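Local coordinates for Lmo0305 protein (Listeria monocytogenes, PDB 3PJ0) that is of unknown function but belongs to the fold type I proteins that carry pyridoxal phosphate on a lysine side chain, at residues K59-Q64 and D200-S205; K63-F68 and D223-A228; V67-G72 and A216-N221; M74-A79 and H175-R180. All blocks are in the same frame, centred on the assembly; numbering follows the deposited sequence. Where two conformers were deposited one is given.

Contact 1. Residues K59-Q64 and D200-S205; sequences KILGKQ and DSVYVS
Leu61 and Val202 stand opposite each other with their CA atoms 8.4 Å apart. Lys63 and Ser201 are spaced by the same CA-CA distance. Segment 59-64 holds the last turn of helix 48-61. Gly62 leaves the helix with positive phi in a Schellman motif, and its N bonds to Lys59 O at 3.1 Å. Segment 200-205 enters strand 201-205 of the large central sheet. The two backbones stay too far apart to pair, so side chains fill the gap. Leu61 CD1 does most of the work. It lies 4.1 Å from Val202 CG1 and 4.1 Å from Val204 CG2. Leu61 crosses Val202 at a slant but meets Val204 tip to tip. Val202 CG1 sits between its backbone N and carbonyl carbon (chi1 47°), which turns this methyl to the helix end. Lys63 adds its aliphatic part, with CG 4.3 Å from the same Val202 CG1. Ala192 and Cys196 of helix 192-196 also touch Leu61. The polar link is water-mediated: Lys63 NZ donates to a water at 2.9 Å, and that water donates to Asp200 O at 2.9 Å. Lys63 NZ also bonds to Phe199 O and Cys196 O. Asp200 OD2 takes the backbone N of Leu174. Lys63 NZ stays 6.9 Å from Asp200 OD1, too far for a salt bridge. The lysine ammonium is thus gripped by two carbonyls and a water. Cys196 O, at the end of helix 192-196, and Phe199 O, just beyond it, would probably stabilise its charge, while the leucine and valines form an apolar layer between helix and sheet.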
loop_
_atom_site.group_PDB
_atom_site.type_symbol
_atom_site.label_atom_id
_atom_site.label_comp_id
_atom_site.label_asym_id
_atom_site.label_seq_id
_atom_site.Cartn_x
_atom_site.Cartn_y
_atom_site.Cartn_z
ATOM N N LYS A 59 13.976 -9.760 -14.867
ATOM C CA LYS A 59 14.645 -10.162 -16.115
ATOM C C LYS A 59 14.714 -9.001 -17.144
ATOM O O LYS A 59 15.750 -8.772 -17.781
ATOM C CB LYS A 59 13.957 -11.387 -16.709
ATOM C CG LYS A 59 14.583 -11.914 -17.979
ATOM C CD LYS A 59 13.919 -13.202 -18.382
ATOM C CE LYS A 59 14.598 -13.854 -19.561
ATOM N NZ LYS A 59 13.861 -15.090 -19.962
ATOM N N ILE A 60 13.614 -8.257 -17.274
ATOM C CA ILE A 60 13.566 -7.080 -18.169
ATOM C C ILE A 60 14.569 -5.974 -17.752
ATOM O O ILE A 60 15.176 -5.325 -18.588
ATOM C CB ILE A 60 12.136 -6.504 -18.226
ATOM C CG1 ILE A 60 11.248 -7.399 -19.108
ATOM C CG2 ILE A 60 12.141 -5.106 -18.792
ATOM C CD1 ILE A 60 9.753 -7.187 -18.886
ATOM N N LEU A 61 14.774 -5.825 -16.455
ATOM C CA LEU A 61 15.729 -4.857 -15.940
ATOM C C LEU A 61 17.143 -5.394 -15.774
ATOM O O LEU A 61 18.066 -4.633 -15.425
ATOM C CB LEU A 61 15.237 -4.306 -14.616
ATOM C CG LEU A 61 13.826 -3.683 -14.608
ATOM C CD1 LEU A 61 13.468 -3.253 -13.194
ATOM C CD2 LEU A 61 13.795 -2.516 -15.608
ATOM N N GLY A 62 17.342 -6.680 -16.070
ATOM C CA GLY A 62 18.675 -7.306 -15.968
ATOM C C GLY A 62 19.232 -7.405 -14.552
ATOM O O GLY A 62 20.441 -7.350 -14.347
ATOM N N LYS A 63 18.351 -7.585 -13.579
ATOM C CA LYS A 63 18.749 -7.701 -12.175
ATOM C C LYS A 63 18.432 -9.107 -11.652
ATOM O O LYS A 63 17.576 -9.819 -12.208
ATOM C CB LYS A 63 18.067 -6.623 -11.319
ATOM C CG LYS A 63 18.383 -5.187 -11.694
ATOM C CD LYS A 63 19.878 -4.936 -11.661
ATOM C CE LYS A 63 20.261 -3.525 -12.138
ATOM N NZ LYS A 63 21.765 -3.389 -12.031
ATOM N N GLN A 64 19.119 -9.511 -10.589
ATOM C CA GLN A 64 18.927 -10.846 -10.023
ATOM C C GLN A 64 17.515 -11.075 -9.481
ATOM O O GLN A 64 16.934 -12.142 -9.654
ATOM C CB GLN A 64 19.932 -11.106 -8.883
ATOM C CG GLN A 64 21.420 -11.140 -9.270
ATOM C CD GLN A 64 22.316 -11.570 -8.099
ATOM O OE1 GLN A 64 21.973 -11.373 -6.924
ATOM N NE2 GLN A 64 23.478 -12.172 -8.422
ATOM N N ASP A 200 23.290 0.209 -9.194
ATOM C CA ASP A 200 23.198 -0.837 -8.192
ATOM C C ASP A 200 21.753 -1.265 -7.949
ATOM O O ASP A 200 21.489 -2.429 -7.697
ATOM C CB ASP A 200 23.780 -0.320 -6.883
ATOM C CG ASP A 200 25.255 -0.162 -6.959
ATOM O OD1 ASP A 200 25.925 -1.216 -6.986
ATOM O OD2 ASP A 200 25.755 0.972 -7.023
ATOM N N SER A 201 20.840 -0.308 -7.913
ATOM C CA SER A 201 19.434 -0.610 -7.683
ATOM C C SER A 201 18.571 0.291 -8.547
ATOM O O SER A 201 19.008 1.347 -9.016
ATOM C CB SER A 201 19.069 -0.480 -6.186
ATOM O OG SER A 201 19.394 0.813 -5.673
ATOM N N VAL A 202 17.341 -0.142 -8.777
ATOM C CA VAL A 202 16.402 0.625 -9.602
ATOM C C VAL A 202 14.961 0.457 -9.138
ATOM O O VAL A 202 14.523 -0.632 -8.756
ATOM C CB VAL A 202 16.510 0.235 -11.088
ATOM C CG1 VAL A 202 16.512 -1.296 -11.260
ATOM C CG2 VAL A 202 15.392 0.933 -11.961
ATOM N N TYR A 203 14.230 1.555 -9.246
ATOM C CA TYR A 203 12.814 1.627 -9.003
ATOM C C TYR A 203 12.117 1.994 -10.306
ATOM O O TYR A 203 12.572 2.905 -11.000
ATOM C CB TYR A 203 12.505 2.696 -7.953
ATOM C CG TYR A 203 11.209 3.431 -8.219
ATOM C CD1 TYR A 203 9.989 2.757 -8.190
ATOM C CD2 TYR A 203 11.214 4.785 -8.518
ATOM C CE1 TYR A 203 8.800 3.408 -8.500
ATOM C CE2 TYR A 203 10.026 5.476 -8.757
ATOM C CZ TYR A 203 8.817 4.787 -8.763
ATOM O OH TYR A 203 7.638 5.474 -9.032
ATOM N N VAL A 204 11.074 1.239 -10.651
ATOM C CA VAL A 204 10.220 1.545 -11.806
ATOM C C VAL A 204 8.726 1.600 -11.379
ATOM O O VAL A 204 8.285 0.885 -10.472
ATOM C CB VAL A 204 10.431 0.553 -13.012
ATOM C CG1 VAL A 204 11.843 0.688 -13.583
ATOM C CG2 VAL A 204 10.126 -0.896 -12.604
ATOM N N SER A 205 7.948 2.453 -12.050
ATOM C CA SER A 205 6.519 2.612 -11.803
ATOM C C SER A 205 5.666 1.949 -12.886
ATOM O O SER A 205 6.094 1.811 -14.055
ATOM C CB SER A 205 6.132 4.101 -11.771
ATOM O OG SER A 205 4.783 4.263 -11.336
HETATM O O HOH W 1 22.506 -4.561 -9.436
#

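Contact 2. Residues K63-F68 and D223-A228; sequences KQSAVF and DFVQEA
The edge strand 65-69 of the central sheet packs here on helix 222-234, part of the helical layer of an alpha/beta fold. Val225 makes most of the contact. Strand and helix run almost the same way, with their axes 19° apart and 7.8 Å at closest approach. Val225 CG2 rests 3.4 Å from Ser65 O, and its other methyl, CG1, is 3.8 Å from Ala66 O. The isopropyl group therefore lies against the strand backbone as well as its side chains. CG1 is also 4.0 Å from Val67 CB, where the two valine side chains pass alongside each other, heading opposite ways. Val67 CG1 reaches Ala228 CB at 4.3 Å. Ala66 turns its methyl from this helix and packs on Ala58 of helix 48-61. Ser65 OG, in one of two deposited conformers, lies 3.4 Å from Val225 CB and bonds to Asp222 OD1. A water at the helix start donates to Gln64 OE1 at 3.1 Å and accepts from Asp223 N at 3.0 Å. Gln64 OE1 also takes Asp222 N, so it serves the first turn twice. A beta strand with helices on both faces is typical of the alpha/beta/alpha large domain in fold type I proteins.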
loop_
_atom_site.group_PDB
_atom_site.type_symbol
_atom_site.label_atom_id
_atom_site.label_comp_id
_atom_site.label_asym_id
_atom_site.label_seq_id
_atom_site.Cartn_x
_atom_site.Cartn_y
_atom_site.Cartn_z
ATOM N N LYS A 63 18.351 -7.585 -13.579
ATOM C CA LYS A 63 18.749 -7.701 -12.175
ATOM C C LYS A 63 18.432 -9.107 -11.652
ATOM O O LYS A 63 17.576 -9.819 -12.208
ATOM C CB LYS A 63 18.067 -6.623 -11.319
ATOM C CG LYS A 63 18.383 -5.187 -11.694
ATOM C CD LYS A 63 19.878 -4.936 -11.661
ATOM C CE LYS A 63 20.261 -3.525 -12.138
ATOM N NZ LYS A 63 21.765 -3.389 -12.031
ATOM N N GLN A 64 19.119 -9.511 -10.589
ATOM C CA GLN A 64 18.927 -10.846 -10.023
ATOM C C GLN A 64 17.515 -11.075 -9.481
ATOM O O GLN A 64 16.934 -12.142 -9.654
ATOM C CB GLN A 64 19.932 -11.106 -8.883
ATOM C CG GLN A 64 21.420 -11.140 -9.270
ATOM C CD GLN A 64 22.316 -11.570 -8.099
ATOM O OE1 GLN A 64 21.973 -11.373 -6.924
ATOM N NE2 GLN A 64 23.478 -12.172 -8.422
ATOM N N SER A 65 16.955 -10.075 -8.813
ATOM C CA SER A 65 15.610 -10.222 -8.304
ATOM C C SER A 65 14.967 -8.868 -8.081
ATOM O O SER A 65 15.600 -7.811 -8.228
ATOM C CB SER A 65 15.566 -11.102 -7.041
ATOM O OG SER A 65 16.265 -10.542 -5.948
ATOM N N ALA A 66 13.695 -8.919 -7.722
ATOM C CA ALA A 66 12.870 -7.721 -7.579
ATOM C C ALA A 66 11.798 -7.970 -6.556
ATOM O O ALA A 66 11.490 -9.127 -6.226
ATOM C CB ALA A 66 12.217 -7.342 -8.924
ATOM N N VAL A 67 11.235 -6.868 -6.059
ATOM C CA VAL A 67 10.158 -6.922 -5.100
ATOM C C VAL A 67 9.092 -5.926 -5.528
ATOM O O VAL A 67 9.376 -4.752 -5.844
ATOM C CB VAL A 67 10.630 -6.663 -3.633
ATOM C CG1 VAL A 67 11.539 -5.494 -3.566
ATOM C CG2 VAL A 67 9.415 -6.514 -2.669
ATOM N N PHE A 68 7.857 -6.403 -5.539
ATOM C CA PHE A 68 6.741 -5.547 -5.866
ATOM C C PHE A 68 6.304 -4.741 -4.636
ATOM O O PHE A 68 5.963 -5.310 -3.579
ATOM C CB PHE A 68 5.566 -6.347 -6.455
ATOM C CG PHE A 68 4.459 -5.468 -6.971
ATOM C CD1 PHE A 68 4.489 -5.010 -8.267
ATOM C CD2 PHE A 68 3.410 -5.070 -6.139
ATOM C CE1 PHE A 68 3.478 -4.186 -8.764
ATOM C CE2 PHE A 68 2.408 -4.236 -6.607
ATOM C CZ PHE A 68 2.442 -3.778 -7.927
ATOM N N ASP A 223 20.652 -10.211 -2.342
ATOM C CA ASP A 223 20.874 -9.771 -0.930
ATOM C C ASP A 223 20.189 -8.433 -0.644
ATOM O O ASP A 223 19.571 -8.261 0.425
ATOM C CB ASP A 223 22.338 -9.650 -0.581
ATOM C CG ASP A 223 23.049 -10.988 -0.553
ATOM O OD1 ASP A 223 22.396 -12.054 -0.596
ATOM O OD2 ASP A 223 24.281 -10.950 -0.446
ATOM N N PHE A 224 20.329 -7.502 -1.591
ATOM C CA PHE A 224 19.652 -6.198 -1.519
ATOM C C PHE A 224 18.125 -6.336 -1.430
ATOM O O PHE A 224 17.503 -5.732 -0.562
ATOM C CB PHE A 224 20.058 -5.314 -2.726
ATOM C CG PHE A 224 19.272 -4.023 -2.855
ATOM C CD1 PHE A 224 19.678 -2.879 -2.186
ATOM C CD2 PHE A 224 18.173 -3.937 -3.702
ATOM C CE1 PHE A 224 18.969 -1.675 -2.328
ATOM C CE2 PHE A 224 17.435 -2.741 -3.832
ATOM C CZ PHE A 224 17.835 -1.616 -3.130
ATOM N N VAL A 225 17.535 -7.132 -2.327
ATOM C CA VAL A 225 16.074 -7.345 -2.378
ATOM C C VAL A 225 15.559 -8.017 -1.112
ATOM O O VAL A 225 14.475 -7.659 -0.585
ATOM C CB VAL A 225 15.649 -8.095 -3.671
ATOM C CG1 VAL A 225 14.157 -8.494 -3.657
ATOM C CG2 VAL A 225 15.946 -7.242 -4.894
ATOM N N GLN A 226 16.353 -8.927 -0.561
ATOM C CA GLN A 226 15.941 -9.597 0.663
ATOM C C GLN A 226 15.868 -8.619 1.830
ATOM O O GLN A 226 14.923 -8.667 2.624
ATOM C CB GLN A 226 16.838 -10.794 0.952
ATOM C CG GLN A 226 16.711 -11.915 -0.091
ATOM C CD GLN A 226 15.272 -12.288 -0.468
ATOM O OE1 GLN A 226 14.377 -12.390 0.384
ATOM N NE2 GLN A 226 15.061 -12.539 -1.754
ATOM N N GLU A 227 16.816 -7.683 1.905
ATOM C CA GLU A 227 16.765 -6.659 2.936
ATOM C C GLU A 227 15.569 -5.753 2.697
ATOM O O GLU A 227 14.919 -5.338 3.647
ATOM C CB GLU A 227 18.035 -5.780 2.983
ATOM C CG GLU A 227 19.268 -6.487 3.497
ATOM C CD GLU A 227 20.441 -5.520 3.653
ATOM O OE1 GLU A 227 20.292 -4.479 4.343
ATOM O OE2 GLU A 227 21.493 -5.806 3.070
ATOM N N ALA A 228 15.276 -5.443 1.439
ATOM C CA ALA A 228 14.140 -4.568 1.120
ATOM C C ALA A 228 12.808 -5.173 1.568
ATOM O O ALA A 228 11.908 -4.449 1.958
ATOM C CB ALA A 228 14.101 -4.186 -0.370
HETATM O O HOH W 2 22.987 -10.978 -4.018
#

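Contact 3. Residues V67-G72 and A216-N221; sequences VFFPSG and AILAGN
Val67, Phe68 and Phe69 pair antiparallel with Leu218, Ile217 and Ala216. This joins the edge strand to strand 216-220 in the seven-stranded mixed sheet of the fold type I large domain. Strand 216-220 runs against both its neighbours, a hallmark of that sheet. Backbone bonds come first. Val67 and Leu218 form a hydrogen-bonded pair: Val67 N gives to Leu218 O at 2.8 Å, and Leu218 N to Val67 O at 3.0 Å. Phe69 and Ala216 form the next. Phe69 N reaches Ala216 O at 2.8 Å, whereas the return bond from Ala216 N to Phe69 O is more bent, 130° at the hydrogen. Phe68 and Ile217 are the non-hydrogen-bonded pair between them.

Aromatic contacts follow. Phe68 CG is anti to the backbone N (chi1 -173°), which lays one ring face over Ala216 O, 3.4 Å from CD1. Ile217 CD1 sits at the edge of this ring. On the other sheet face, Phe69 CE2 is 3.8 Å from Leu218 CD2, the side chains running alongside each other, and helix 72-87 covers Phe69.

The turn after the strand packs on Ala216. In the conformer given, Ser71 OG caps Met74 N and bonds to Gly236 O of the second subunit. Ala216 CB lies 3.7 Å from Gly72 N, and this nitrogen bonds to phosphate oxygen OP1 of the pyridoxal phosphate-lysine at position 208.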
loop_
_atom_site.group_PDB
_atom_site.type_symbol
_atom_site.label_atom_id
_atom_site.label_comp_id
_atom_site.label_asym_id
_atom_site.label_seq_id
_atom_site.Cartn_x
_atom_site.Cartn_y
_atom_site.Cartn_z
ATOM N N VAL A 67 11.235 -6.868 -6.059
ATOM C CA VAL A 67 10.158 -6.922 -5.100
ATOM C C VAL A 67 9.092 -5.926 -5.528
ATOM O O VAL A 67 9.376 -4.752 -5.844
ATOM C CB VAL A 67 10.630 -6.663 -3.633
ATOM C CG1 VAL A 67 11.539 -5.494 -3.566
ATOM C CG2 VAL A 67 9.415 -6.514 -2.669
ATOM N N PHE A 68 7.857 -6.403 -5.539
ATOM C CA PHE A 68 6.741 -5.547 -5.866
ATOM C C PHE A 68 6.304 -4.741 -4.636
ATOM O O PHE A 68 5.963 -5.310 -3.579
ATOM C CB PHE A 68 5.566 -6.347 -6.455
ATOM C CG PHE A 68 4.459 -5.468 -6.971
ATOM C CD1 PHE A 68 4.489 -5.010 -8.267
ATOM C CD2 PHE A 68 3.410 -5.070 -6.139
ATOM C CE1 PHE A 68 3.478 -4.186 -8.764
ATOM C CE2 PHE A 68 2.408 -4.236 -6.607
ATOM C CZ PHE A 68 2.442 -3.778 -7.927
ATOM N N PHE A 69 6.279 -3.416 -4.795
ATOM C CA PHE A 69 5.896 -2.474 -3.745
ATOM C C PHE A 69 4.609 -1.696 -4.037
ATOM O O PHE A 69 4.354 -1.364 -5.174
ATOM C CB PHE A 69 7.002 -1.422 -3.588
ATOM C CG PHE A 69 8.109 -1.801 -2.614
ATOM C CD1 PHE A 69 7.951 -1.582 -1.247
ATOM C CD2 PHE A 69 9.316 -2.337 -3.067
ATOM C CE1 PHE A 69 8.970 -1.915 -0.351
ATOM C CE2 PHE A 69 10.377 -2.634 -2.143
ATOM C CZ PHE A 69 10.180 -2.440 -0.806
ATOM N N PRO A 70 3.810 -1.390 -3.001
ATOM C CA PRO A 70 2.625 -0.578 -3.281
ATOM C C PRO A 70 2.975 0.801 -3.854
ATOM O O PRO A 70 2.178 1.378 -4.593
ATOM C CB PRO A 70 1.955 -0.441 -1.913
ATOM C CG PRO A 70 3.008 -0.823 -0.896
ATOM C CD PRO A 70 3.893 -1.782 -1.575
ATOM N N SER A 71 4.140 1.336 -3.499
ATOM C CA SER A 71 4.552 2.646 -3.972
ATOM C C SER A 71 6.055 2.815 -4.098
ATOM O O SER A 71 6.854 2.138 -3.413
ATOM C CB SER A 71 4.047 3.719 -2.991
ATOM O OG SER A 71 4.784 3.673 -1.796
ATOM N N GLY A 72 6.424 3.733 -4.989
ATOM C CA GLY A 72 7.790 4.165 -5.147
ATOM C C GLY A 72 8.257 4.971 -3.944
ATOM O O GLY A 72 9.435 4.937 -3.629
ATOM N N ALA A 216 4.835 -0.411 -7.947
ATOM C CA ALA A 216 6.240 -0.203 -8.186
ATOM C C ALA A 216 7.009 -1.499 -8.067
ATOM O O ALA A 216 6.599 -2.439 -7.362
ATOM C CB ALA A 216 6.768 0.775 -7.136
ATOM N N ILE A 217 8.138 -1.538 -8.737
ATOM C CA ILE A 217 9.082 -2.634 -8.593
ATOM C C ILE A 217 10.404 -2.009 -8.185
ATOM O O ILE A 217 10.806 -0.980 -8.730
ATOM C CB ILE A 217 9.325 -3.418 -9.918
ATOM C CG1 ILE A 217 8.258 -4.478 -10.131
ATOM C CG2 ILE A 217 10.716 -4.140 -9.906
ATOM C CD1 ILE A 217 8.482 -5.791 -9.363
ATOM N N LEU A 218 11.053 -2.628 -7.200
ATOM C CA LEU A 218 12.423 -2.282 -6.806
ATOM C C LEU A 218 13.240 -3.536 -7.143
ATOM O O LEU A 218 12.889 -4.656 -6.711
ATOM C CB LEU A 218 12.531 -1.982 -5.328
ATOM C CG LEU A 218 13.896 -1.623 -4.767
ATOM C CD1 LEU A 218 14.415 -0.272 -5.298
ATOM C CD2 LEU A 218 13.859 -1.616 -3.192
ATOM N N ALA A 219 14.322 -3.346 -7.895
ATOM C CA ALA A 219 15.161 -4.458 -8.319
ATOM C C ALA A 219 16.667 -4.238 -8.057
ATOM O O ALA A 219 17.182 -3.099 -8.040
ATOM C CB ALA A 219 14.915 -4.752 -9.834
ATOM N N GLY A 220 17.374 -5.359 -7.901
ATOM C CA GLY A 220 18.821 -5.340 -7.680
ATOM C C GLY A 220 19.313 -6.721 -7.313
ATOM O O GLY A 220 18.698 -7.704 -7.683
ATOM N N ASN A 221 20.437 -6.800 -6.614
ATOM C CA ASN A 221 20.969 -8.096 -6.224
ATOM C C ASN A 221 20.038 -8.762 -5.224
ATOM O O ASN A 221 19.283 -8.066 -4.508
ATOM C CB ASN A 221 22.355 -7.949 -5.589
ATOM C CG ASN A 221 23.438 -7.628 -6.600
ATOM O OD1 ASN A 221 23.238 -7.711 -7.818
ATOM N ND2 ASN A 221 24.618 -7.285 -6.091
#

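Contact 4. Residues M74-A79 and H175-R180; sequences MAQQIA and HLDGAR
Gln76 carries the tight part of this contact, with its amide joined to both His175 and Asp177. His175 NE2 donates to Gln76 OE1 at 2.7 Å. The acceptor lies 4° from the imidazole plane, so the amide oxygen is met at the ring edge, though amide and ring planes are turned 52° apart. Gln76 NE2 then donates to Asp177 OD2 at 3.0 Å. This donor comes from above the carboxylate, 81° out of its plane, with the amide and carboxylate planes nearly perpendicular. With both its ends bonded, the amide is fixed against flipping. The axes of helix 74-79 and strand 175-178 come no nearer than 10.2 Å, a gap that the Gln76 chain, extended beyond CG, bridges.

In fold type I proteins an aspartate on this strand meets the pyridine nitrogen of the cofactor. Asp177 does so here: its OD2 bonds to N1 of the pyridoxal phosphate-lysine at position 208. Gln76 is therefore a second-shell partner of the ring, and His175 stands behind it. His175 ND1 in turn bonds to Ser201 OG, so both ring nitrogens are held. Asp177 OD1 accepts from Ala179 N at 3.2 Å, an Asx turn that steadies the carboxylate from its other oxygen.

Away from the amide the packing is looser. Ala79 CB touches the imidazole obliquely, 3.7 Å from His175 CE1. Past the strand end, the partly exposed Arg180 leaves the helix untouched, and its NH1 bonds to O3 of the same modified lysine.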
loop_
_atom_site.group_PDB
_atom_site.type_symbol
_atom_site.label_atom_id
_atom_site.label_comp_id
_atom_site.label_asym_id
_atom_site.label_seq_id
_atom_site.Cartn_x
_atom_site.Cartn_y
_atom_site.Cartn_z
HETATM N N MSE A 74 7.600 4.458 -0.755
HETATM C CA MSE A 74 8.122 3.441 0.161
HETATM C C MSE A 74 9.428 2.814 -0.359
HETATM O O MSE A 74 10.444 2.703 0.352
HETATM C CB MSE A 74 7.085 2.298 0.274
HETATM C CG MSE A 74 7.426 1.300 1.306
HETATM SE SE MSE A 74 6.017 0.017 1.513
HETATM C CE MSE A 74 4.598 1.208 2.165
ATOM N N ALA A 75 9.404 2.395 -1.617
ATOM C CA ALA A 75 10.517 1.608 -2.180
ATOM C C ALA A 75 11.861 2.323 -2.207
ATOM O O ALA A 75 12.889 1.712 -1.878
ATOM C CB ALA A 75 10.157 1.106 -3.558
ATOM N N GLN A 76 11.852 3.617 -2.543
ATOM C CA GLN A 76 13.105 4.390 -2.700
ATOM C C GLN A 76 13.727 4.823 -1.370
ATOM O O GLN A 76 14.941 4.771 -1.239
ATOM C CB GLN A 76 12.921 5.546 -3.653
ATOM C CG GLN A 76 12.627 5.083 -5.053
ATOM C CD GLN A 76 12.983 6.133 -6.076
ATOM O OE1 GLN A 76 13.904 5.944 -6.881
ATOM N NE2 GLN A 76 12.297 7.276 -6.020
ATOM N N GLN A 77 12.902 5.231 -0.398
ATOM C CA GLN A 77 13.423 5.512 0.959
ATOM C C GLN A 77 14.149 4.258 1.495
ATOM O O GLN A 77 15.221 4.341 2.126
ATOM C CB GLN A 77 12.283 5.830 1.894
ATOM C CG GLN A 77 11.619 7.148 1.684
ATOM C CD GLN A 77 10.508 7.294 2.688
ATOM O OE1 GLN A 77 10.639 6.813 3.827
ATOM N NE2 GLN A 77 9.410 7.972 2.292
ATOM N N ILE A 78 13.527 3.096 1.272
ATOM C CA ILE A 78 14.105 1.805 1.669
ATOM C C ILE A 78 15.416 1.507 0.936
ATOM O O ILE A 78 16.400 1.088 1.575
ATOM C CB ILE A 78 13.077 0.646 1.468
ATOM C CG1 ILE A 78 11.957 0.803 2.481
ATOM C CG2 ILE A 78 13.738 -0.773 1.586
ATOM C CD1 ILE A 78 10.724 -0.127 2.209
ATOM N N ALA A 79 15.475 1.762 -0.374
ATOM C CA ALA A 79 16.689 1.500 -1.140
ATOM C C ALA A 79 17.853 2.302 -0.546
ATOM O O ALA A 79 18.935 1.749 -0.309
ATOM C CB ALA A 79 16.483 1.840 -2.671
ATOM N N HIS A 175 21.687 4.628 -7.498
ATOM C CA HIS A 175 20.286 4.223 -7.521
ATOM C C HIS A 175 19.500 4.986 -8.581
ATOM O O HIS A 175 19.579 6.225 -8.649
ATOM C CB HIS A 175 19.589 4.482 -6.154
ATOM C CG HIS A 175 18.118 4.194 -6.196
ATOM N ND1 HIS A 175 17.621 2.910 -6.132
ATOM C CD2 HIS A 175 17.044 5.014 -6.344
ATOM C CE1 HIS A 175 16.305 2.952 -6.226
ATOM N NE2 HIS A 175 15.927 4.213 -6.379
ATOM N N LEU A 176 18.722 4.250 -9.386
ATOM C CA LEU A 176 17.899 4.834 -10.437
ATOM C C LEU A 176 16.451 5.039 -10.043
ATOM O O LEU A 176 15.763 4.078 -9.720
ATOM C CB LEU A 176 17.934 3.953 -11.708
ATOM C CG LEU A 176 17.004 4.323 -12.886
ATOM C CD1 LEU A 176 17.280 5.760 -13.335
ATOM C CD2 LEU A 176 17.162 3.349 -14.064
ATOM N N ASP A 177 16.024 6.308 -9.995
ATOM C CA ASP A 177 14.629 6.648 -9.882
ATOM C C ASP A 177 14.153 6.535 -11.330
ATOM O O ASP A 177 14.311 7.446 -12.143
ATOM C CB ASP A 177 14.361 8.053 -9.273
ATOM C CG ASP A 177 12.869 8.357 -9.172
ATOM O OD1 ASP A 177 12.093 7.755 -9.946
ATOM O OD2 ASP A 177 12.467 9.161 -8.298
ATOM N N GLY A 178 13.615 5.369 -11.644
ATOM C CA GLY A 178 13.141 5.040 -12.955
ATOM C C GLY A 178 11.633 5.061 -13.050
ATOM O O GLY A 178 11.043 4.252 -13.785
ATOM N N ALA A 179 11.003 5.997 -12.337
ATOM C CA ALA A 179 9.568 6.185 -12.407
ATOM C C ALA A 179 9.107 6.277 -13.874
ATOM O O ALA A 179 8.011 5.800 -14.233
ATOM C CB ALA A 179 9.168 7.463 -11.659
ATOM N N ARG A 180 9.939 6.916 -14.704
ATOM C CA ARG A 180 9.662 7.094 -16.146
ATOM C C ARG A 180 10.733 6.441 -17.011
ATOM O O ARG A 180 11.088 6.931 -18.086
ATOM C CB ARG A 180 9.537 8.584 -16.474
ATOM C CG ARG A 180 8.299 9.252 -15.843
ATOM C CD ARG A 180 8.289 10.785 -15.951
ATOM N NE ARG A 180 7.071 11.288 -15.300
ATOM C CZ ARG A 180 6.918 11.442 -13.986
ATOM N NH1 ARG A 180 7.913 11.193 -13.131
ATOM N NH2 ARG A 180 5.762 11.870 -13.508
#

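All four contacts lie in one large domain and reach the same seven-stranded sheet, their centres 8 to 12 Å apart. Their first segments follow in chain order, from the end of helix 48-61 through edge strand 65-69 to helix 72-87. The second segments come more than ninety residues later, on strands 173-178, 201-205 and 216-220 and helix 222-234. Contacts 1 and 2 share Lys63 and Gln64; contacts 2 and 3 share Val67 and Phe68. Contact 4 falls within the chain span of each of the others. Contacts 1 and 2 pack a helix end and a helix against the sheet. Contacts 3 and 4 bring phosphate and pyridine partners to the cofactor and also touch the second subunit.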